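Local atomic coordinates of 2,3-dihydroxybenzoate-AMP ligase (Bacillus subtilis, PDB entry 1MDB), a protein that belongs to the ANL superfamily of two-domain AMP-binding enzymes and holds adenosine monophosphate and 2,3-dihydroxy-benzoic acid in adjoining pockets. Residues Leu187-Gly192 and Ser197-Arg202; Gln328-Ala333 and Gly421-Glu426; Glu334-Tyr339 and Pro359-Arg364; Glu438-Glu443 and Ala458-Met463. All coordinates share one frame; numbering follows the deposited sequence.

How the interactions relate
Three contacts gather round the bound ligands. Interaction 2 lines the AMP and the 2,3-dihydroxy-benzoic acid sites, and interaction 3 lies about 9 Å from it, centre to centre; their strands 325-331 and 337-339 are neighbours in one sheet, with a probable hydrogen bond of 2.7 Å from Asn338 N to Phe330 O. Interaction 1, about 19 Å from interaction 2 between centres, brings Gly191 to AMP. It touches interaction 2 at Leu189 O, 3.5 Å from Ala333 CB, and interaction 3 at Ser190 CB, 3.2 Å from Glu334 OE2. Interaction 4 is more remote: it reaches interaction 2 through Glu426, whose O is 3.6 Å from Glu443 CB, while its nearest atoms are about 13 Å from interaction 1.

Interaction 1 (Leu187-Gly192 and Ser197-Arg202); sequences LQLSGG and SKLIPR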
loop_
_atom_site.group_PDB
_atom_site.type_symbol
_atom_site.label_atom_id
_atom_site.label_comp_id
_atom_site.label_asym_id
_atom_site.label_seq_id
_atom_site.Cartn_x
_atom_site.Cartn_y
_atom_site.Cartn_z
ATOM N N LEU A 187 -4.028 10.228 8.985
ATOM C CA LEU A 187 -5.145 9.514 8.401
ATOM C C LEU A 187 -4.700 8.890 7.084
ATOM O O LEU A 187 -4.228 9.588 6.187
ATOM C CB LEU A 187 -6.332 10.465 8.160
ATOM C CG LEU A 187 -6.816 11.269 9.374
ATOM C CD1 LEU A 187 -8.007 12.132 8.989
ATOM C CD2 LEU A 187 -7.193 10.318 10.492
ATOM N N GLN A 188 -4.840 7.574 6.982
ATOM C CA GLN A 188 -4.474 6.846 5.770
ATOM C C GLN A 188 -5.717 6.642 4.928
ATOM O O GLN A 188 -6.826 6.962 5.367
ATOM C CB GLN A 188 -3.854 5.489 6.127
ATOM C CG GLN A 188 -2.345 5.437 5.989
ATOM C CD GLN A 188 -1.871 5.512 4.538
ATOM O OE1 GLN A 188 -0.675 5.470 4.271
ATOM N NE2 GLN A 188 -2.808 5.624 3.600
ATOM N N LEU A 189 -5.547 6.119 3.720
ATOM C CA LEU A 189 -6.700 5.882 2.844
ATOM C C LEU A 189 -6.949 4.372 2.706
ATOM O O LEU A 189 -6.002 3.605 2.662
ATOM C CB LEU A 189 -6.435 6.478 1.450
ATOM C CG LEU A 189 -6.087 7.968 1.311
ATOM C CD1 LEU A 189 -5.987 8.302 -0.168
ATOM C CD2 LEU A 189 -7.142 8.841 1.966
ATOM N N SER A 190 -8.213 3.961 2.668
ATOM C CA SER A 190 -8.544 2.555 2.488
ATOM C C SER A 190 -8.418 2.271 0.988
ATOM O O SER A 190 -8.509 3.197 0.181
ATOM C CB SER A 190 -9.973 2.259 2.949
ATOM O OG SER A 190 -10.887 3.126 2.298
ATOM N N GLY A 191 -8.229 1.008 0.607
ATOM C CA GLY A 191 -8.067 0.699 -0.807
ATOM C C GLY A 191 -9.078 -0.184 -1.516
ATOM O O GLY A 191 -8.714 -0.910 -2.445
ATOM N N GLY A 192 -10.342 -0.128 -1.112
ATOM C CA GLY A 192 -11.340 -0.945 -1.779
ATOM C C GLY A 192 -11.655 -0.456 -3.184
ATOM O O GLY A 192 -10.770 -0.076 -3.954
ATOM N N SER A 197 -12.437 6.656 -0.994
ATOM C CA SER A 197 -11.865 5.798 0.031
ATOM C C SER A 197 -12.254 6.320 1.410
ATOM O O SER A 197 -12.491 7.518 1.584
ATOM C CB SER A 197 -10.337 5.796 -0.061
ATOM O OG SER A 197 -9.875 5.191 -1.251
ATOM N N LYS A 198 -12.301 5.419 2.387
ATOM C CA LYS A 198 -12.611 5.793 3.761
ATOM C C LYS A 198 -11.289 6.289 4.349
ATOM O O LYS A 198 -10.228 5.898 3.874
ATOM C CB LYS A 198 -13.079 4.560 4.543
ATOM C CG LYS A 198 -14.175 3.759 3.865
ATOM C CD LYS A 198 -15.476 4.525 3.830
ATOM C CE LYS A 198 -16.555 3.715 3.120
ATOM N NZ LYS A 198 -17.929 4.172 3.484
ATOM N N LEU A 199 -11.338 7.156 5.356
ATOM C CA LEU A 199 -10.110 7.633 5.980
ATOM C C LEU A 199 -9.812 6.744 7.194
ATOM O O LEU A 199 -10.722 6.353 7.927
ATOM C CB LEU A 199 -10.233 9.109 6.385
ATOM C CG LEU A 199 -9.794 10.101 5.298
ATOM C CD1 LEU A 199 -10.526 9.793 4.018
ATOM C CD2 LEU A 199 -10.063 11.534 5.726
ATOM N N ILE A 200 -8.533 6.429 7.390
ATOM C CA ILE A 200 -8.093 5.542 8.464
ATOM C C ILE A 200 -7.194 6.204 9.515
ATOM O O ILE A 200 -6.042 6.544 9.239
ATOM C CB ILE A 200 -7.349 4.335 7.852
ATOM C CG1 ILE A 200 -8.327 3.512 7.009
ATOM C CG2 ILE A 200 -6.695 3.485 8.954
ATOM C CD1 ILE A 200 -7.668 2.542 6.036
ATOM N N PRO A 201 -7.712 6.395 10.735
ATOM C CA PRO A 201 -6.902 7.015 11.784
ATOM C C PRO A 201 -5.884 6.021 12.348
ATOM O O PRO A 201 -6.250 4.897 12.690
ATOM C CB PRO A 201 -7.934 7.393 12.846
ATOM C CG PRO A 201 -9.205 7.503 12.096
ATOM C CD PRO A 201 -9.120 6.329 11.153
ATOM N N ARG A 202 -4.618 6.420 12.422
ATOM C CA ARG A 202 -3.579 5.562 13.009
ATOM C C ARG A 202 -2.889 6.403 14.086
ATOM O O ARG A 202 -2.612 7.590 13.874
ATOM C CB ARG A 202 -2.549 5.102 11.963
ATOM C CG ARG A 202 -3.095 4.229 10.822
ATOM C CD ARG A 202 -3.860 3.003 11.322
ATOM N NE ARG A 202 -2.996 2.016 11.963
ATOM C CZ ARG A 202 -2.267 1.121 11.310
ATOM N NH1 ARG A 202 -2.302 1.079 9.982
ATOM N NH2 ARG A 202 -1.489 0.280 11.984
#
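Gln188 and Ile200 form the hydrogen-bonded pair of an antiparallel beta hairpin, whose connecting segment is the glycine- and serine-rich phosphate-binding loop of the ANL family. Gln188 N gives a bond to Ile200 O (2.8 Å), and Ile200 N returns one to Gln188 O (2.7 Å). The non-hydrogen-bonded pairs beside it, Leu187 with Pro201 and Leu189 with Leu199, put their side chains on the other face of the sheet. There Leu187 divides its two methyls: CD2 lies against the proline ring, 3.8 Å from Pro201 CG, and CD1 meets Leu199 CD2. Leu189 and Leu199 run side by side, pointing the same way.

Past the last pair the strands stay clasped by serines. Ser190 N bonds to Lys198 O (3.0 Å). With chi1 at 54°, Ser190 OG sits between its own backbone N and carbonyl carbon, where it accepts the bond from Lys198 N at 2.7 Å. Ser197 OG donates to Ser190 O at 2.8 Å, so backbone and side chain of Ser190 are both gripped just before Gly191, which touches AMP.

Further out, helix 111-120 packs on the leucine face through Phe117 and Phe120, and Arg202 makes a salt bridge with Asp206. On the opposite face, the methyl CD1 of Ile200 packs on the backbone of Ser190, 3.7 Å from Ser190 CA.

Interaction 2 (Gln328-Ala333 and Gly421-Glu426); sequences QVFGMA and GYIVVE. With AMP (adenosine monophosphate), chain D; DBH (2,3-dihydroxy-benzoic acid), chain E.
Phe330 and Val425 have the nearest backbones, yet their CA atoms stand 8.7 Å apart, so the two strands meet through side chains with no hydrogen bond between them. Val425 CG2 comes over one face of the Phe330 ring in a CH-pi contact, 3.8 Å from the centroid and 23° off the normal. Ile423 CG2 approaches the same ring obliquely, 4.0 Å from Phe330 CE2.

Phe330 CG is anti to the backbone N (chi1 167°), which brings the ring, tilted, to the adenine, and CD1 comes 3.3 Å from AMP C5; the ribose carbon C3' lies at the ring edge, in plane. Val425 splits its branches, keeping CG2 on the phenylalanine and setting CG1 3.6 Å from AMP C2. Polar bonds fix the nucleotide at both ends: AMP N6 donates to Val329 O at 2.7 Å, and Ala333 N donates to AMP O1P at 2.8 Å. Val329 CG1 meets the rim of the 2,3-dihydroxy-benzoic acid ring at C9 (3.6 Å). Asp413, Arg428 and Lys519 add further bonds to AMP. An aromatic residue followed by glycine at the end of this strand, beside the adenine, marks the nucleotide pocket of ANL enzymes.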
loop_
_atom_site.group_PDB
_atom_site.type_symbol
_atom_site.label_atom_id
_atom_site.label_comp_id
_atom_site.label_asym_id
_atom_site.label_seq_id
_atom_site.Cartn_x
_atom_site.Cartn_y
_atom_site.Cartn_z
ATOM N N GLN A 328 6.244 -12.632 0.174
ATOM C CA GLN A 328 4.897 -12.224 -0.175
ATOM C C GLN A 328 4.378 -11.411 0.988
ATOM O O GLN A 328 4.604 -11.747 2.146
ATOM C CB GLN A 328 4.007 -13.436 -0.442
ATOM C CG GLN A 328 4.406 -14.188 -1.707
ATOM C CD GLN A 328 3.260 -14.958 -2.322
ATOM O OE1 GLN A 328 3.447 -16.056 -2.840
ATOM N NE2 GLN A 328 2.065 -14.381 -2.280
ATOM N N VAL A 329 3.692 -10.321 0.672
ATOM C CA VAL A 329 3.180 -9.453 1.702
ATOM C C VAL A 329 1.697 -9.196 1.498
ATOM O O VAL A 329 1.285 -8.658 0.474
ATOM C CB VAL A 329 3.941 -8.116 1.688
ATOM C CG1 VAL A 329 3.578 -7.299 2.916
ATOM C CG2 VAL A 329 5.438 -8.381 1.629
ATOM N N PHE A 330 0.896 -9.587 2.479
ATOM C CA PHE A 330 -0.544 -9.399 2.401
ATOM C C PHE A 330 -0.951 -8.509 3.555
ATOM O O PHE A 330 -1.088 -8.963 4.685
ATOM C CB PHE A 330 -1.253 -10.762 2.450
ATOM C CG PHE A 330 -2.744 -10.679 2.682
ATOM C CD1 PHE A 330 -3.508 -9.654 2.119
ATOM C CD2 PHE A 330 -3.386 -11.647 3.449
ATOM C CE1 PHE A 330 -4.894 -9.597 2.322
ATOM C CE2 PHE A 330 -4.771 -11.604 3.660
ATOM C CZ PHE A 330 -5.527 -10.579 3.098
ATOM N N GLY A 331 -1.108 -7.220 3.265
ATOM C CA GLY A 331 -1.493 -6.281 4.297
ATOM C C GLY A 331 -2.647 -5.398 3.866
ATOM O O GLY A 331 -3.110 -5.470 2.730
ATOM N N MET A 332 -3.114 -4.564 4.785
ATOM C CA MET A 332 -4.213 -3.638 4.528
ATOM C C MET A 332 -3.937 -2.389 5.349
ATOM O O MET A 332 -3.366 -2.474 6.443
ATOM C CB MET A 332 -5.541 -4.259 4.966
ATOM C CG MET A 332 -5.514 -4.820 6.380
ATOM S SD MET A 332 -6.682 -6.216 6.518
ATOM C CE MET A 332 -5.786 -7.478 5.641
ATOM N N ALA A 333 -4.354 -1.237 4.837
ATOM C CA ALA A 333 -4.109 0.016 5.534
ATOM C C ALA A 333 -4.890 0.064 6.840
ATOM O O ALA A 333 -4.565 0.854 7.739
ATOM C CB ALA A 333 -4.487 1.205 4.638
ATOM N N GLY A 421 -0.703 -21.656 10.377
ATOM C CA GLY A 421 -1.323 -20.351 10.504
ATOM C C GLY A 421 -1.121 -19.415 9.330
ATOM O O GLY A 421 -1.406 -18.225 9.437
ATOM N N TYR A 422 -0.624 -19.934 8.212
ATOM C CA TYR A 422 -0.418 -19.104 7.031
ATOM C C TYR A 422 -1.736 -18.870 6.308
ATOM O O TYR A 422 -2.683 -19.643 6.455
ATOM C CB TYR A 422 0.599 -19.741 6.077
ATOM C CG TYR A 422 2.025 -19.589 6.554
ATOM C CD1 TYR A 422 2.477 -20.257 7.695
ATOM C CD2 TYR A 422 2.907 -18.721 5.906
ATOM C CE1 TYR A 422 3.767 -20.059 8.180
ATOM C CE2 TYR A 422 4.198 -18.517 6.383
ATOM C CZ TYR A 422 4.620 -19.187 7.522
ATOM O OH TYR A 422 5.890 -18.982 8.004
ATOM N N ILE A 423 -1.787 -17.792 5.533
ATOM C CA ILE A 423 -2.985 -17.434 4.794
ATOM C C ILE A 423 -2.782 -17.621 3.298
ATOM O O ILE A 423 -1.796 -17.155 2.717
ATOM C CB ILE A 423 -3.378 -15.966 5.069
ATOM C CG1 ILE A 423 -3.647 -15.776 6.563
ATOM C CG2 ILE A 423 -4.606 -15.579 4.247
ATOM C CD1 ILE A 423 -3.965 -14.349 6.967
ATOM N N VAL A 424 -3.712 -18.339 2.688
ATOM C CA VAL A 424 -3.689 -18.574 1.262
ATOM C C VAL A 424 -4.919 -17.832 0.760
ATOM O O VAL A 424 -6.044 -18.306 0.903
ATOM C CB VAL A 424 -3.803 -20.064 0.932
ATOM C CG1 VAL A 424 -3.778 -20.259 -0.581
ATOM C CG2 VAL A 424 -2.649 -20.825 1.580
ATOM N N VAL A 425 -4.689 -16.646 0.206
ATOM C CA VAL A 425 -5.758 -15.800 -0.303
ATOM C C VAL A 425 -6.301 -16.292 -1.638
ATOM O O VAL A 425 -5.539 -16.685 -2.525
ATOM C CB VAL A 425 -5.257 -14.339 -0.469
ATOM C CG1 VAL A 425 -6.391 -13.432 -0.966
ATOM C CG2 VAL A 425 -4.723 -13.830 0.858
ATOM N N GLU A 426 -7.625 -16.292 -1.762
ATOM C CA GLU A 426 -8.289 -16.693 -2.999
ATOM C C GLU A 426 -8.398 -15.430 -3.836
ATOM O O GLU A 426 -8.042 -15.410 -5.009
ATOM C CB GLU A 426 -9.712 -17.217 -2.730
ATOM C CG GLU A 426 -10.505 -17.523 -4.011
ATOM C CD GLU A 426 -11.997 -17.756 -3.765
ATOM O OE1 GLU A 426 -12.765 -16.772 -3.719
ATOM O OE2 GLU A 426 -12.403 -18.926 -3.616
HETATM P P AMP D . -4.464 -1.612 0.933
HETATM O O1P AMP D . -4.921 -0.877 2.165
HETATM O O2P AMP D . -4.501 -0.803 -0.320
HETATM O O3P AMP D . -3.127 -2.279 1.133
HETATM O "O5'" AMP D . -5.565 -2.799 0.596
HETATM C "C5'" AMP D . -5.640 -4.037 1.359
HETATM C "C4'" AMP D . -6.377 -5.103 0.538
HETATM O "O4'" AMP D . -5.549 -5.347 -0.583
HETATM C "C3'" AMP D . -6.506 -6.449 1.189
HETATM O "O3'" AMP D . -7.639 -6.520 2.052
HETATM C "C2'" AMP D . -6.575 -7.387 -0.009
HETATM O "O2'" AMP D . -7.924 -7.515 -0.507
HETATM C "C1'" AMP D . -5.635 -6.710 -0.974
HETATM N N9 AMP D . -4.153 -7.510 -0.848
HETATM C C8 AMP D . -3.017 -6.926 -0.399
HETATM N N7 AMP D . -1.986 -7.766 -0.435
HETATM C C5 AMP D . -2.502 -8.883 -0.915
HETATM C C6 AMP D . -1.803 -10.062 -1.153
HETATM N N6 AMP D . -0.496 -10.188 -0.925
HETATM N N1 AMP D . -2.542 -11.106 -1.657
HETATM C C2 AMP D . -3.878 -11.015 -1.913
HETATM N N3 AMP D . -4.544 -9.875 -1.686
HETATM C C4 AMP D . -3.868 -8.783 -1.182
HETATM C C21 DBH E . -2.319 -3.042 0.720
HETATM O O9 DBH E . -2.752 -3.497 -0.463
HETATM C C18 DBH E . -1.080 -3.536 1.373
HETATM C C15 DBH E . -0.255 -4.487 0.703
HETATM C C12 DBH E . 0.914 -4.981 1.318
HETATM C C3 DBH E . -0.718 -3.077 2.680
HETATM O O3 DBH E . -1.487 -2.136 3.392
HETATM C C6 DBH E . 0.450 -3.575 3.290
HETATM C C9 DBH E . 1.265 -4.522 2.623
HETATM O O6 DBH E . 0.799 -3.143 4.549
#

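Interaction 3 (Glu334-Tyr339 and Pro359-Arg364); sequences EGLVNY and PYDESR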
loop_
_atom_site.group_PDB
_atom_site.type_symbol
_atom_site.label_atom_id
_atom_site.label_comp_id
_atom_site.label_asym_id
_atom_site.label_seq_id
_atom_site.Cartn_x
_atom_site.Cartn_y
_atom_site.Cartn_z
ATOM N N GLU A 334 -5.906 -0.794 6.940
ATOM C CA GLU A 334 -6.743 -0.865 8.131
ATOM C C GLU A 334 -6.005 -1.478 9.308
ATOM O O GLU A 334 -6.361 -1.229 10.463
ATOM C CB GLU A 334 -8.009 -1.692 7.879
ATOM C CG GLU A 334 -9.104 -0.967 7.150
ATOM C CD GLU A 334 -8.897 -0.957 5.651
ATOM O OE1 GLU A 334 -7.989 -1.668 5.161
ATOM O OE2 GLU A 334 -9.651 -0.245 4.965
ATOM N N GLY A 335 -4.993 -2.291 9.025
ATOM C CA GLY A 335 -4.250 -2.901 10.110
ATOM C C GLY A 335 -3.369 -4.066 9.732
ATOM O O GLY A 335 -2.241 -3.888 9.264
ATOM N N LEU A 336 -3.907 -5.263 9.934
ATOM C CA LEU A 336 -3.221 -6.517 9.675
ATOM C C LEU A 336 -2.260 -6.601 8.498
ATOM O O LEU A 336 -2.598 -6.239 7.371
ATOM C CB LEU A 336 -4.246 -7.648 9.538
ATOM C CG LEU A 336 -3.639 -9.043 9.355
ATOM C CD1 LEU A 336 -2.838 -9.406 10.600
ATOM C CD2 LEU A 336 -4.737 -10.075 9.120
ATOM N N VAL A 337 -1.061 -7.110 8.772
ATOM C CA VAL A 337 -0.051 -7.307 7.743
ATOM C C VAL A 337 0.534 -8.707 7.915
ATOM O O VAL A 337 0.950 -9.085 9.014
ATOM C CB VAL A 337 1.085 -6.275 7.837
ATOM C CG1 VAL A 337 2.164 -6.607 6.806
ATOM C CG2 VAL A 337 0.543 -4.872 7.588
ATOM N N ASN A 338 0.555 -9.466 6.825
ATOM C CA ASN A 338 1.072 -10.832 6.823
ATOM C C ASN A 338 2.297 -10.961 5.924
ATOM O O ASN A 338 2.332 -10.395 4.823
ATOM C CB ASN A 338 -0.003 -11.800 6.315
ATOM C CG ASN A 338 -1.288 -11.706 7.097
ATOM O OD1 ASN A 338 -1.380 -12.193 8.225
ATOM N ND2 ASN A 338 -2.294 -11.063 6.506
ATOM N N TYR A 339 3.288 -11.729 6.371
ATOM C CA TYR A 339 4.501 -11.929 5.575
ATOM C C TYR A 339 4.952 -13.383 5.564
ATOM O O TYR A 339 4.768 -14.101 6.543
ATOM C CB TYR A 339 5.706 -11.154 6.138
ATOM C CG TYR A 339 5.591 -9.658 6.338
ATOM C CD1 TYR A 339 5.012 -9.132 7.489
ATOM C CD2 TYR A 339 6.157 -8.766 5.417
ATOM C CE1 TYR A 339 5.008 -7.754 7.727
ATOM C CE2 TYR A 339 6.154 -7.389 5.646
ATOM C CZ TYR A 339 5.582 -6.893 6.799
ATOM O OH TYR A 339 5.595 -5.539 7.038
ATOM N N PRO A 359 2.114 -11.483 17.388
ATOM C CA PRO A 359 1.636 -12.629 18.168
ATOM C C PRO A 359 0.226 -12.343 18.663
ATOM O O PRO A 359 -0.514 -13.257 19.024
ATOM C CB PRO A 359 2.625 -12.697 19.332
ATOM C CG PRO A 359 3.861 -12.052 18.784
ATOM C CD PRO A 359 3.297 -10.881 18.026
ATOM N N TYR A 360 -0.137 -11.064 18.678
ATOM C CA TYR A 360 -1.449 -10.664 19.153
ATOM C C TYR A 360 -2.482 -10.405 18.057
ATOM O O TYR A 360 -3.610 -10.004 18.350
ATOM C CB TYR A 360 -1.318 -9.443 20.065
ATOM C CG TYR A 360 -0.350 -9.658 21.209
ATOM C CD1 TYR A 360 1.011 -9.387 21.059
ATOM C CD2 TYR A 360 -0.790 -10.154 22.438
ATOM C CE1 TYR A 360 1.912 -9.599 22.105
ATOM C CE2 TYR A 360 0.101 -10.373 23.490
ATOM C CZ TYR A 360 1.451 -10.093 23.316
ATOM O OH TYR A 360 2.341 -10.305 24.347
ATOM N N ASP A 361 -2.098 -10.623 16.799
ATOM C CA ASP A 361 -3.028 -10.455 15.684
ATOM C C ASP A 361 -4.022 -11.617 15.747
ATOM O O ASP A 361 -3.623 -12.774 15.798
ATOM C CB ASP A 361 -2.304 -10.514 14.329
ATOM C CG ASP A 361 -1.761 -9.159 13.880
ATOM O OD1 ASP A 361 -2.489 -8.156 13.998
ATOM O OD2 ASP A 361 -0.609 -9.105 13.392
ATOM N N GLU A 362 -5.310 -11.306 15.756
ATOM C CA GLU A 362 -6.340 -12.335 15.789
ATOM C C GLU A 362 -6.997 -12.452 14.416
ATOM O O GLU A 362 -7.447 -11.454 13.849
ATOM C CB GLU A 362 -7.406 -11.982 16.820
ATOM C CG GLU A 362 -7.010 -12.254 18.248
ATOM C CD GLU A 362 -8.007 -11.673 19.222
ATOM O OE1 GLU A 362 -7.917 -10.460 19.514
ATOM O OE2 GLU A 362 -8.892 -12.428 19.683
ATOM N N SER A 363 -7.051 -13.669 13.888
ATOM C CA SER A 363 -7.660 -13.903 12.593
ATOM C C SER A 363 -8.787 -14.926 12.673
ATOM O O SER A 363 -8.695 -15.921 13.392
ATOM C CB SER A 363 -6.608 -14.386 11.590
ATOM O OG SER A 363 -5.730 -13.335 11.223
ATOM N N ARG A 364 -9.858 -14.670 11.933
ATOM C CA ARG A 364 -10.978 -15.591 11.894
ATOM C C ARG A 364 -11.499 -15.715 10.472
ATOM O O ARG A 364 -11.548 -14.732 9.728
ATOM C CB ARG A 364 -12.075 -15.138 12.861
ATOM C CG ARG A 364 -11.572 -15.160 14.297
ATOM C CD ARG A 364 -12.663 -15.085 15.346
ATOM N NE ARG A 364 -12.082 -15.156 16.686
ATOM C CZ ARG A 364 -12.781 -15.134 17.815
ATOM N NH1 ARG A 364 -14.103 -15.041 17.777
ATOM N NH2 ARG A 364 -12.155 -15.202 18.983
#
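Leu336 turns its CG anti to the backbone N (chi1 -176°), and Asp361 carries its carboxylate anti to its own carbonyl carbon (chi1 -87°); between them these torsions bring a leucine methyl squarely over the flat face of the acid. Leu336 CD1 is 3.5 Å from Asp361 CG and 3.6 Å from both OD1 and OD2, almost straight above the centre of the group, so it touches the face and leaves the oxygens their in-plane directions. The second methyl of the leucine points along the other strand, where Leu336 CD2 lies 4.0 Å from Ser363 OG. That hydroxyl is buried here without a hydrogen-bonding partner in the model.

The pair joins two sheets of the AMP-binding fold: strand 337-339, near one border of the large mixed sheet, and strand 362-366, an outer strand of the four-stranded antiparallel sheet. Pro356 packs against Leu336, Asp361 and Ser363 alike. The polar end of Asp361 is held elsewhere: OD2 bonds to Tyr387 OH and Ser358 N. Tyr387 OH in turn is bonded to Val337 N, which ties the aspartate to the backbone just past Leu336. Before the leucine, Gly335 adopts a backbone conformation in which a side chain would collide with the carbonyl oxygen of Glu334.

Interaction 4 (Glu438-Glu443 and Ala458-Met463); sequences EKVAAE and AAMVSM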
loop_
_atom_site.group_PDB
_atom_site.type_symbol
_atom_site.label_atom_id
_atom_site.label_comp_id
_atom_site.label_asym_id
_atom_site.label_seq_id
_atom_site.Cartn_x
_atom_site.Cartn_y
_atom_site.Cartn_z
ATOM N N GLU A 438 -22.101 -21.165 -10.164
ATOM C CA GLU A 438 -20.831 -21.800 -9.843
ATOM C C GLU A 438 -19.857 -20.697 -9.479
ATOM O O GLU A 438 -19.731 -19.711 -10.204
ATOM C CB GLU A 438 -20.296 -22.579 -11.051
ATOM C CG GLU A 438 -21.128 -23.788 -11.443
ATOM C CD GLU A 438 -20.715 -25.052 -10.716
ATOM O OE1 GLU A 438 -20.498 -24.993 -9.487
ATOM O OE2 GLU A 438 -20.615 -26.110 -11.376
ATOM N N LYS A 439 -19.177 -20.842 -8.353
ATOM C CA LYS A 439 -18.216 -19.828 -7.959
ATOM C C LYS A 439 -16.884 -20.124 -8.625
ATOM O O LYS A 439 -16.462 -21.275 -8.705
ATOM C CB LYS A 439 -18.063 -19.793 -6.436
ATOM C CG LYS A 439 -19.300 -19.265 -5.733
ATOM C CD LYS A 439 -19.089 -19.099 -4.240
ATOM C CE LYS A 439 -20.340 -18.537 -3.586
ATOM N NZ LYS A 439 -20.142 -18.249 -2.140
ATOM N N VAL A 440 -16.241 -19.081 -9.136
ATOM C CA VAL A 440 -14.951 -19.236 -9.794
ATOM C C VAL A 440 -13.901 -18.346 -9.142
ATOM O O VAL A 440 -14.116 -17.145 -8.961
ATOM C CB VAL A 440 -15.027 -18.870 -11.293
ATOM C CG1 VAL A 440 -13.652 -19.012 -11.930
ATOM C CG2 VAL A 440 -16.033 -19.764 -12.004
ATOM N N ALA A 441 -12.773 -18.946 -8.779
ATOM C CA ALA A 441 -11.673 -18.210 -8.176
ATOM C C ALA A 441 -10.849 -17.679 -9.346
ATOM O O ALA A 441 -10.087 -18.418 -9.968
ATOM C CB ALA A 441 -10.825 -19.140 -7.292
ATOM N N ALA A 442 -11.014 -16.393 -9.643
ATOM C CA ALA A 442 -10.310 -15.753 -10.752
ATOM C C ALA A 442 -8.807 -16.036 -10.786
ATOM O O ALA A 442 -8.263 -16.467 -11.808
ATOM C CB ALA A 442 -10.555 -14.237 -10.713
ATOM N N GLU A 443 -8.144 -15.799 -9.666
ATOM C CA GLU A 443 -6.698 -15.995 -9.555
ATOM C C GLU A 443 -6.255 -17.428 -9.876
ATOM O O GLU A 443 -5.165 -17.647 -10.413
ATOM C CB GLU A 443 -6.242 -15.571 -8.152
ATOM C CG GLU A 443 -4.735 -15.570 -7.911
ATOM C CD GLU A 443 -4.161 -16.963 -7.693
ATOM O OE1 GLU A 443 -4.884 -17.831 -7.158
ATOM O OE2 GLU A 443 -2.981 -17.185 -8.043
ATOM N N ALA A 458 -2.460 -11.689 -16.700
ATOM C CA ALA A 458 -3.872 -11.985 -16.917
ATOM C C ALA A 458 -4.750 -11.548 -15.761
ATOM O O ALA A 458 -4.397 -11.738 -14.604
ATOM C CB ALA A 458 -4.052 -13.496 -17.156
ATOM N N ALA A 459 -5.894 -10.954 -16.081
ATOM C CA ALA A 459 -6.842 -10.529 -15.058
ATOM C C ALA A 459 -8.222 -10.982 -15.521
ATOM O O ALA A 459 -8.721 -10.537 -16.554
ATOM C CB ALA A 459 -6.809 -9.030 -14.889
ATOM N N MET A 460 -8.831 -11.876 -14.754
ATOM C CA MET A 460 -10.145 -12.416 -15.094
ATOM C C MET A 460 -11.243 -11.794 -14.253
ATOM O O MET A 460 -11.178 -11.804 -13.018
ATOM C CB MET A 460 -10.129 -13.929 -14.900
ATOM C CG MET A 460 -11.460 -14.625 -15.106
ATOM S SD MET A 460 -11.235 -16.400 -14.878
ATOM C CE MET A 460 -12.668 -17.049 -15.691
ATOM N N VAL A 461 -12.266 -11.273 -14.924
ATOM C CA VAL A 461 -13.373 -10.640 -14.227
ATOM C C VAL A 461 -14.733 -11.122 -14.716
ATOM O O VAL A 461 -14.856 -11.770 -15.764
ATOM C CB VAL A 461 -13.303 -9.091 -14.368
ATOM C CG1 VAL A 461 -11.944 -8.585 -13.877
ATOM C CG2 VAL A 461 -13.511 -8.681 -15.807
ATOM N N SER A 462 -15.763 -10.815 -13.942
ATOM C CA SER A 462 -17.107 -11.201 -14.319
ATOM C C SER A 462 -17.627 -10.215 -15.360
ATOM O O SER A 462 -17.122 -9.092 -15.480
ATOM C CB SER A 462 -18.022 -11.151 -13.104
ATOM O OG SER A 462 -18.170 -9.813 -12.671
ATOM N N MET A 463 -18.618 -10.657 -16.127
ATOM C CA MET A 463 -19.272 -9.814 -17.123
ATOM C C MET A 463 -20.733 -10.240 -17.094
ATOM O O MET A 463 -21.043 -11.408 -16.841
ATOM C CB MET A 463 -18.685 -10.011 -18.525
ATOM C CG MET A 463 -19.024 -11.339 -19.207
ATOM S SD MET A 463 -18.328 -11.418 -20.883
ATOM C CE MET A 463 -19.084 -12.927 -21.520
#
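The peptide carbonyl of Met460 is the flat group that meets Ala442. The methyl CB of Ala442 lies 3.4 Å from Met460 O, beyond the oxygen and tilted about 35° from the carbonyl plane, so it meets the oxygen end and does not cover the face. The polar atoms of Met460 are used by others: its N is bonded to Glu446 OE1, and its O takes a weak bond from Lys522 NZ.

The rest of the contact is apolar. Ala442 CB is also 4.2 Å from Met460 CB, and the small alanine lets the backbones come to 5.5 Å between the CA atoms of Ala442 and Met460. From there the methionine runs out almost fully extended (chi1 175°, chi2 179°), carrying its terminal methyl to Val440. That touch is loose, with Met460 CE 4.4 Å from Val440 CG1. Ile433 packs on both Val440 and Met460, and Tyr500 lies against Val440.

Ala441, at the N-cap position, turns its CB away from the strand. Glu443, one residue into the helix beyond Ala442, also points away; its carboxylate forms a salt bridge with Lys309 and a bond to Ser311, linking this helix start to the large AMP-binding part. The first turn of helix 442-449, laid on strand 455-465 at one border of a three-stranded sheet, belongs to the small alpha/beta C-terminal domain of ANL enzymes.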